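Local coordinates for protein P450 epoxidase (Sorangium cellulosum, PDB 1Q5D) that belongs to the cytochrome P450 family, whose largely helical fold encloses a protoporphyrin IX haem group, at residues D214-N219 / D224-L229; L230-E233 / R238-T241. One frame throughout, in Å; residues are numbered along the deposited sequence.

Interaction 1: residues D214-N219 / D224-L229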
ATOM      1  N   ASP A 214     -24.206  -9.854   1.830  1.00 34.19           N
ATOM      2  CA  ASP A 214     -25.552 -10.424   1.879  1.00 35.91           C
ATOM      3  C   ASP A 214     -26.604  -9.406   1.426  1.00 34.31           C
ATOM      4  O   ASP A 214     -27.577  -9.776   0.775  1.00 34.55           O
ATOM      5  CB  ASP A 214     -25.898 -10.900   3.289  1.00 38.63           C
ATOM      6  CG  ASP A 214     -25.255 -12.233   3.646  1.00 41.11           C
ATOM      7  OD1 ASP A 214     -24.980 -13.062   2.752  1.00 42.46           O
ATOM      8  OD2 ASP A 214     -24.989 -12.541   4.822  1.00 43.51           O
ATOM      9  N   GLU A 215     -26.436  -8.139   1.796  1.00 33.19           N
ATOM     10  CA  GLU A 215     -27.379  -7.096   1.378  1.00 33.25           C
ATOM     11  C   GLU A 215     -27.311  -6.851  -0.126  1.00 33.01           C
ATOM     12  O   GLU A 215     -28.347  -6.642  -0.782  1.00 31.33           O
ATOM     13  CB  GLU A 215     -27.139  -5.777   2.133  1.00 34.25           C
ATOM     14  CG  GLU A 215     -28.288  -4.774   2.060  1.00 36.66           C
ATOM     15  CD  GLU A 215     -28.251  -3.855   0.835  1.00 38.29           C
ATOM     16  OE1 GLU A 215     -27.203  -3.771   0.157  1.00 38.54           O
ATOM     17  OE2 GLU A 215     -29.285  -3.190   0.541  1.00 38.89           O
ATOM     18  N   ARG A 216     -26.097  -6.873  -0.678  1.00 31.19           N
ATOM     19  CA  ARG A 216     -25.929  -6.666  -2.113  1.00 29.92           C
ATOM     20  C   ARG A 216     -26.473  -7.863  -2.885  1.00 30.52           C
ATOM     21  O   ARG A 216     -26.893  -7.734  -4.036  1.00 30.76           O
ATOM     22  CB  ARG A 216     -24.460  -6.402  -2.482  1.00 29.07           C
ATOM     23  CG  ARG A 216     -24.285  -5.991  -3.969  1.00 28.95           C
ATOM     24  CD  ARG A 216     -24.759  -4.572  -4.278  1.00 28.35           C
ATOM     25  NE  ARG A 216     -24.600  -3.705  -3.122  1.00 30.32           N
ATOM     26  CZ  ARG A 216     -23.493  -3.017  -2.868  1.00 31.66           C
ATOM     27  NH1 ARG A 216     -22.479  -3.077  -3.732  1.00 32.35           N
ATOM     28  NH2 ARG A 216     -23.410  -2.244  -1.786  1.00 32.09           N
ATOM     29  N   ARG A 217     -26.483  -9.030  -2.253  1.00 30.17           N
ATOM     30  CA  ARG A 217     -27.040 -10.210  -2.904  1.00 33.01           C
ATOM     31  C   ARG A 217     -28.556 -10.049  -2.980  1.00 33.34           C
ATOM     32  O   ARG A 217     -29.194 -10.485  -3.945  1.00 33.34           O
ATOM     33  CB  ARG A 217     -26.700 -11.473  -2.121  1.00 35.62           C
ATOM     34  CG  ARG A 217     -25.347 -12.076  -2.478  1.00 39.17           C
ATOM     35  CD  ARG A 217     -25.172 -13.512  -2.006  1.00 42.57           C
ATOM     36  NE  ARG A 217     -25.478 -13.649  -0.583  1.00 45.38           N
ATOM     37  CZ  ARG A 217     -26.076 -14.709  -0.036  1.00 47.09           C
ATOM     38  NH1 ARG A 217     -26.458 -15.737  -0.790  1.00 47.42           N
ATOM     39  NH2 ARG A 217     -26.296 -14.738   1.271  1.00 47.83           N
ATOM     40  N   ARG A 218     -29.103  -9.416  -1.943  1.00 32.28           N
ATOM     41  CA  ARG A 218     -30.535  -9.151  -1.818  1.00 33.18           C
ATOM     42  C   ARG A 218     -30.980  -8.023  -2.764  1.00 32.30           C
ATOM     43  O   ARG A 218     -32.029  -8.123  -3.425  1.00 32.00           O
ATOM     44  CB  ARG A 218     -30.849  -8.814  -0.350  1.00 33.41           C
ATOM     45  CG  ARG A 218     -32.149  -8.065  -0.084  1.00 36.99           C
ATOM     46  CD  ARG A 218     -32.419  -7.821   1.425  1.00 39.59           C
ATOM     47  NE  ARG A 218     -33.795  -7.398   1.713  1.00 40.28           N
ATOM     48  CZ  ARG A 218     -34.856  -8.214   1.731  1.00 41.60           C
ATOM     49  NH1 ARG A 218     -34.728  -9.508   1.473  1.00 41.68           N
ATOM     50  NH2 ARG A 218     -36.058  -7.732   2.018  1.00 41.91           N
ATOM     51  N   ASN A 219     -30.180  -6.958  -2.819  1.00 31.19           N
ATOM     52  CA  ASN A 219     -30.401  -5.839  -3.744  1.00 30.71           C
ATOM     53  C   ASN A 219     -29.249  -5.582  -4.739  1.00 30.75           C
ATOM     54  O   ASN A 219     -28.546  -4.575  -4.605  1.00 31.39           O
ATOM     55  CB  ASN A 219     -30.656  -4.571  -2.937  1.00 30.53           C
ATOM     56  CG  ASN A 219     -31.801  -4.740  -1.949  1.00 32.04           C
ATOM     57  OD1 ASN A 219     -32.929  -5.005  -2.349  1.00 30.59           O
ATOM     58  ND2 ASN A 219     -31.508  -4.608  -0.660  1.00 31.47           N
ATOM     59  N   ASP A 224     -21.813  -2.366 -11.095  1.00 40.09           N
ATOM     60  CA  ASP A 224     -21.437  -2.419  -9.691  1.00 37.51           C
ATOM     61  C   ASP A 224     -20.438  -3.536  -9.478  1.00 35.93           C
ATOM     62  O   ASP A 224     -20.661  -4.663  -9.912  1.00 36.70           O
ATOM     63  CB  ASP A 224     -22.691  -2.632  -8.837  1.00 37.18           C
ATOM     64  CG  ASP A 224     -22.382  -2.704  -7.358  1.00 36.16           C
ATOM     65  OD1 ASP A 224     -21.930  -1.687  -6.800  1.00 36.73           O
ATOM     66  OD2 ASP A 224     -22.559  -3.730  -6.679  1.00 36.10           O
ATOM     67  N   VAL A 225     -19.319  -3.226  -8.830  1.00 35.86           N
ATOM     68  CA  VAL A 225     -18.224  -4.185  -8.713  1.00 33.52           C
ATOM     69  C   VAL A 225     -18.638  -5.398  -7.905  1.00 32.69           C
ATOM     70  O   VAL A 225     -18.465  -6.550  -8.341  1.00 32.27           O
ATOM     71  CB  VAL A 225     -16.969  -3.562  -8.030  1.00 34.76           C
ATOM     72  CG1 VAL A 225     -15.917  -4.640  -7.769  1.00 35.84           C
ATOM     73  CG2 VAL A 225     -16.402  -2.459  -8.874  1.00 35.46           C
ATOM     74  N   LEU A 226     -19.186  -5.140  -6.723  1.00 31.65           N
ATOM     75  CA  LEU A 226     -19.647  -6.231  -5.850  1.00 30.86           C
ATOM     76  C   LEU A 226     -20.714  -7.097  -6.513  1.00 29.84           C
ATOM     77  O   LEU A 226     -20.627  -8.328  -6.494  1.00 30.76           O
ATOM     78  CB  LEU A 226     -20.152  -5.693  -4.513  1.00 29.67           C
ATOM     79  CG  LEU A 226     -19.093  -5.288  -3.486  1.00 30.71           C
ATOM     80  CD1 LEU A 226     -19.764  -4.990  -2.144  1.00 30.23           C
ATOM     81  CD2 LEU A 226     -18.002  -6.377  -3.315  1.00 28.53           C
ATOM     82  N   THR A 227     -21.724  -6.468  -7.104  1.00 30.49           N
ATOM     83  CA  THR A 227     -22.736  -7.244  -7.824  1.00 30.64           C
ATOM     84  C   THR A 227     -22.072  -8.133  -8.867  1.00 30.77           C
ATOM     85  O   THR A 227     -22.408  -9.312  -9.012  1.00 30.94           O
ATOM     86  CB  THR A 227     -23.749  -6.310  -8.510  1.00 30.71           C
ATOM     87  OG1 THR A 227     -24.533  -5.650  -7.516  1.00 31.57           O
ATOM     88  CG2 THR A 227     -24.788  -7.107  -9.315  1.00 30.71           C
ATOM     89  N   MET A 228     -21.127  -7.556  -9.605  1.00 32.15           N
ATOM     90  CA  MET A 228     -20.406  -8.310 -10.630  1.00 33.62           C
ATOM     91  C   MET A 228     -19.704  -9.525 -10.027  1.00 32.93           C
ATOM     92  O   MET A 228     -19.802 -10.641 -10.557  1.00 33.14           O
ATOM     93  CB  MET A 228     -19.398  -7.404 -11.359  1.00 36.27           C
ATOM     94  CG  MET A 228     -18.641  -8.108 -12.480  1.00 39.48           C
ATOM     95  SD  MET A 228     -17.184  -8.990 -11.862  1.00 42.64           S
ATOM     96  CE  MET A 228     -16.202  -7.564 -11.261  1.00 41.39           C
ATOM     97  N   LEU A 229     -19.008  -9.315  -8.913  1.00 32.03           N
ATOM     98  CA  LEU A 229     -18.315 -10.408  -8.240  1.00 32.25           C
ATOM     99  C   LEU A 229     -19.322 -11.455  -7.760  1.00 33.39           C
ATOM    100  O   LEU A 229     -19.126 -12.660  -7.940  1.00 33.26           O
ATOM    101  CB  LEU A 229     -17.465  -9.884  -7.062  1.00 31.79           C
ATOM    102  CG  LEU A 229     -16.276  -9.004  -7.464  1.00 32.50           C
ATOM    103  CD1 LEU A 229     -15.641  -8.308  -6.234  1.00 32.64           C
ATOM    104  CD2 LEU A 229     -15.233  -9.817  -8.240  1.00 32.23           C
TER

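Interaction 2: residues L230-E233 / R238-T241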
ATOM      1  N   LEU A 230     -20.419 -10.992  -7.182  1.00 34.19           N
ATOM      2  CA  LEU A 230     -21.419 -11.920  -6.659  1.00 36.41           C
ATOM      3  C   LEU A 230     -22.010 -12.804  -7.758  1.00 38.26           C
ATOM      4  O   LEU A 230     -22.210 -14.000  -7.559  1.00 38.52           O
ATOM      5  CB  LEU A 230     -22.501 -11.155  -5.908  1.00 35.31           C
ATOM      6  CG  LEU A 230     -21.964 -10.562  -4.604  1.00 34.93           C
ATOM      7  CD1 LEU A 230     -22.752  -9.319  -4.158  1.00 34.91           C
ATOM      8  CD2 LEU A 230     -21.914 -11.623  -3.520  1.00 33.97           C
ATOM      9  N   GLN A 231     -22.245 -12.217  -8.928  1.00 40.49           N
ATOM     10  CA  GLN A 231     -22.769 -12.965 -10.058  1.00 43.65           C
ATOM     11  C   GLN A 231     -21.768 -13.997 -10.557  1.00 44.42           C
ATOM     12  O   GLN A 231     -22.139 -15.134 -10.855  1.00 45.30           O
ATOM     13  CB  GLN A 231     -23.166 -12.021 -11.181  1.00 44.58           C
ATOM     14  CG  GLN A 231     -24.370 -11.176 -10.853  1.00 46.83           C
ATOM     15  CD  GLN A 231     -24.750 -10.265 -12.000  1.00 48.63           C
ATOM     16  OE1 GLN A 231     -25.768  -9.576 -11.944  1.00 50.27           O
ATOM     17  NE2 GLN A 231     -23.939 -10.268 -13.052  1.00 49.64           N
ATOM     18  N   ALA A 232     -20.498 -13.606 -10.631  1.00 45.11           N
ATOM     19  CA  ALA A 232     -19.424 -14.538 -10.955  1.00 46.34           C
ATOM     20  C   ALA A 232     -19.424 -15.728  -9.997  1.00 48.24           C
ATOM     21  O   ALA A 232     -19.211 -16.873 -10.409  1.00 47.72           O
ATOM     22  CB  ALA A 232     -18.066 -13.825 -10.905  1.00 45.99           C
ATOM     23  N   GLU A 233     -19.653 -15.450  -8.715  1.00 50.37           N
ATOM     24  CA  GLU A 233     -19.645 -16.494  -7.702  1.00 53.79           C
ATOM     25  C   GLU A 233     -20.838 -17.446  -7.857  1.00 55.55           C
ATOM     26  O   GLU A 233     -20.714 -18.655  -7.639  1.00 55.42           O
ATOM     27  CB  GLU A 233     -19.632 -15.873  -6.305  1.00 54.49           C
ATOM     28  CG  GLU A 233     -19.762 -16.869  -5.170  1.00 55.60           C
ATOM     29  CD  GLU A 233     -20.679 -16.366  -4.071  1.00 56.61           C
ATOM     30  OE1 GLU A 233     -20.429 -16.697  -2.890  1.00 56.78           O
ATOM     31  OE2 GLU A 233     -21.647 -15.632  -4.389  1.00 57.20           O
ATOM     32  N   ARG A 238     -16.132 -19.347 -11.813  1.00 59.69           N
ATOM     33  CA  ARG A 238     -15.220 -18.236 -12.071  1.00 57.31           C
ATOM     34  C   ARG A 238     -14.738 -17.581 -10.772  1.00 54.56           C
ATOM     35  O   ARG A 238     -13.732 -16.869 -10.766  1.00 54.07           O
ATOM     36  CB  ARG A 238     -15.855 -17.191 -12.996  1.00 58.54           C
ATOM     37  CG  ARG A 238     -17.346 -17.383 -13.271  1.00 60.13           C
ATOM     38  CD  ARG A 238     -17.870 -16.562 -14.460  1.00 61.21           C
ATOM     39  NE  ARG A 238     -19.146 -15.910 -14.163  1.00 62.07           N
ATOM     40  CZ  ARG A 238     -19.454 -14.663 -14.508  1.00 62.56           C
ATOM     41  NH1 ARG A 238     -18.578 -13.915 -15.171  1.00 62.76           N
ATOM     42  NH2 ARG A 238     -20.639 -14.159 -14.189  1.00 62.78           N
ATOM     43  N   LEU A 239     -15.448 -17.841  -9.676  1.00 51.28           N
ATOM     44  CA  LEU A 239     -15.085 -17.281  -8.375  1.00 48.44           C
ATOM     45  C   LEU A 239     -15.806 -18.018  -7.247  1.00 47.19           C
ATOM     46  O   LEU A 239     -17.027 -18.199  -7.299  1.00 47.94           O
ATOM     47  CB  LEU A 239     -15.428 -15.788  -8.338  1.00 46.91           C
ATOM     48  CG  LEU A 239     -14.950 -14.931  -7.160  1.00 46.29           C
ATOM     49  CD1 LEU A 239     -13.423 -14.845  -7.125  1.00 45.96           C
ATOM     50  CD2 LEU A 239     -15.573 -13.549  -7.255  1.00 45.38           C
ATOM     51  N   SER A 240     -15.055 -18.458  -6.241  1.00 44.72           N
ATOM     52  CA  SER A 240     -15.652 -19.105  -5.069  1.00 43.01           C
ATOM     53  C   SER A 240     -16.050 -18.081  -4.005  1.00 42.38           C
ATOM     54  O   SER A 240     -15.569 -16.948  -4.000  1.00 40.46           O
ATOM     55  CB  SER A 240     -14.685 -20.122  -4.462  1.00 43.17           C
ATOM     56  OG  SER A 240     -13.708 -19.467  -3.655  1.00 41.89           O
ATOM     57  N   THR A 241     -16.927 -18.490  -3.091  1.00 42.21           N
ATOM     58  CA  THR A 241     -17.348 -17.617  -2.003  1.00 41.81           C
ATOM     59  C   THR A 241     -16.143 -17.154  -1.172  1.00 40.49           C
ATOM     60  O   THR A 241     -16.031 -15.982  -0.840  1.00 40.61           O
ATOM     61  CB  THR A 241     -18.413 -18.332  -1.127  1.00 42.74           C
ATOM     62  OG1 THR A 241     -19.615 -18.495  -1.894  1.00 43.46           O
ATOM     63  CG2 THR A 241     -18.868 -17.451   0.042  1.00 42.16           C
TER

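Interaction 1: residues D214-N219 / D224-L229
A buried salt bridge between Arg216 and Asp224 joins the last turn of helix 195-218 to the first turn of helix 225-234, across the short turn between them. Arg216 NH1 donates to Asp224 OD2 over 3.0 Å at 148°. The bond uses the syn lone pair of OD2, which lies a little out of the guanidinium plane. At this guanidinium edge the two planes stand 62° apart. Arginine suits the place because its chain is long enough to span the gap and flexible enough to fold: CG stands anti to the backbone N (chi1 -172°), with bends at chi2 and chi3. The bent chain brings CD to 3.4 Å from Thr227 OG1 and NH1 to 3.6 Å from Leu226 CB, so the aliphatic part and one corner of the guanidinium pack on the neighbouring helix. In P450 terms this is the junction of the G and H helices, and Asp224 is the N-cap of the second, where a short carboxylate can accept from a backbone N of the first turn. Its OD2 accepts from Thr227 N at 2.9 Å, from above the carboxylate plane, and from Thr227 OG1, also at 2.9 Å, on the anti side. Three donors thus grip one oxygen, fixing the carboxylate's rotation, while OD1 pairs with Lys163. Thr227 OG1, while donating to Asp224, accepts from Leu221 N, a double role that a hydroxyl can fill, and Arg216 NH1 also reaches Leu162 O.

Interaction 2: residues L230-E233 / R238-T241
Arg238 lays its long side chain along the backbone of Ala232, near the C-terminal end of helix 225-234. Its CB starts 4.2 Å from Ala232 O. CG, almost eclipsed with the backbone N (chi1 10°), comes to 3.5 Å from the same carbonyl oxygen, and the chain then runs on past it through CD. NE reaches 3.5 Å from Ala232 CA, and CZ and NH2 continue over that atom, which sits 3.1 Å above one face of the guanidinium, offset toward its rim. The small methyl of Ala232 is consistent with so close an approach of the flat cation. At the tip, NH2 forms a salt bridge with Asp235 in the intervening loop, holding the group over the helix.

Leu239, which is buried, directs its CB toward the helix. This CB meets Ala232 CB at 4.2 Å, and the side chain packs against Val106 and Leu109 of helix 100-110 and Leu244 of helix 241-255. Its carbonyl receives a CA-H...O contact from Glu233 CA, 3.2 Å from Leu239 O and 158° at the hydrogen. Next in the chain, Ser240 is the N-cap of helix 241-255, the start of the long central helix of the P450 fold: its side chain caps a backbone N of that helix, and its own N donates to Glu243 OE2.

No conventional hydrogen bond is established across this pair of segments, and the buried Leu239 N has no partner in the model. Cohesion therefore rests on van der Waals packing, the guanidinium face on Ala232 and a weak C-H...O contact, with the arginine's charge probably balanced by Asp235.

How the interactions relate
Followed from the N terminus, the chain leaves helix 195-218, turns through residues 219-224 and enters helix 225-234, where interaction 1 closes that short turn. It then runs along this helix into a second connection, residues 235-240, which interaction 2 closes at the start of helix 241-255. The two loops are consecutive, neither nested nor crossed, and share helix 225-234. They also touch directly. Leu230 packs its CD1 on Arg216 CG at 3.7 Å and its CD2 on Arg217 CG at 3.6 Å, while Leu229 O lies 3.7 Å from Leu239 CD2. Three successive helices are thus tied together at one edge of the P450 fold.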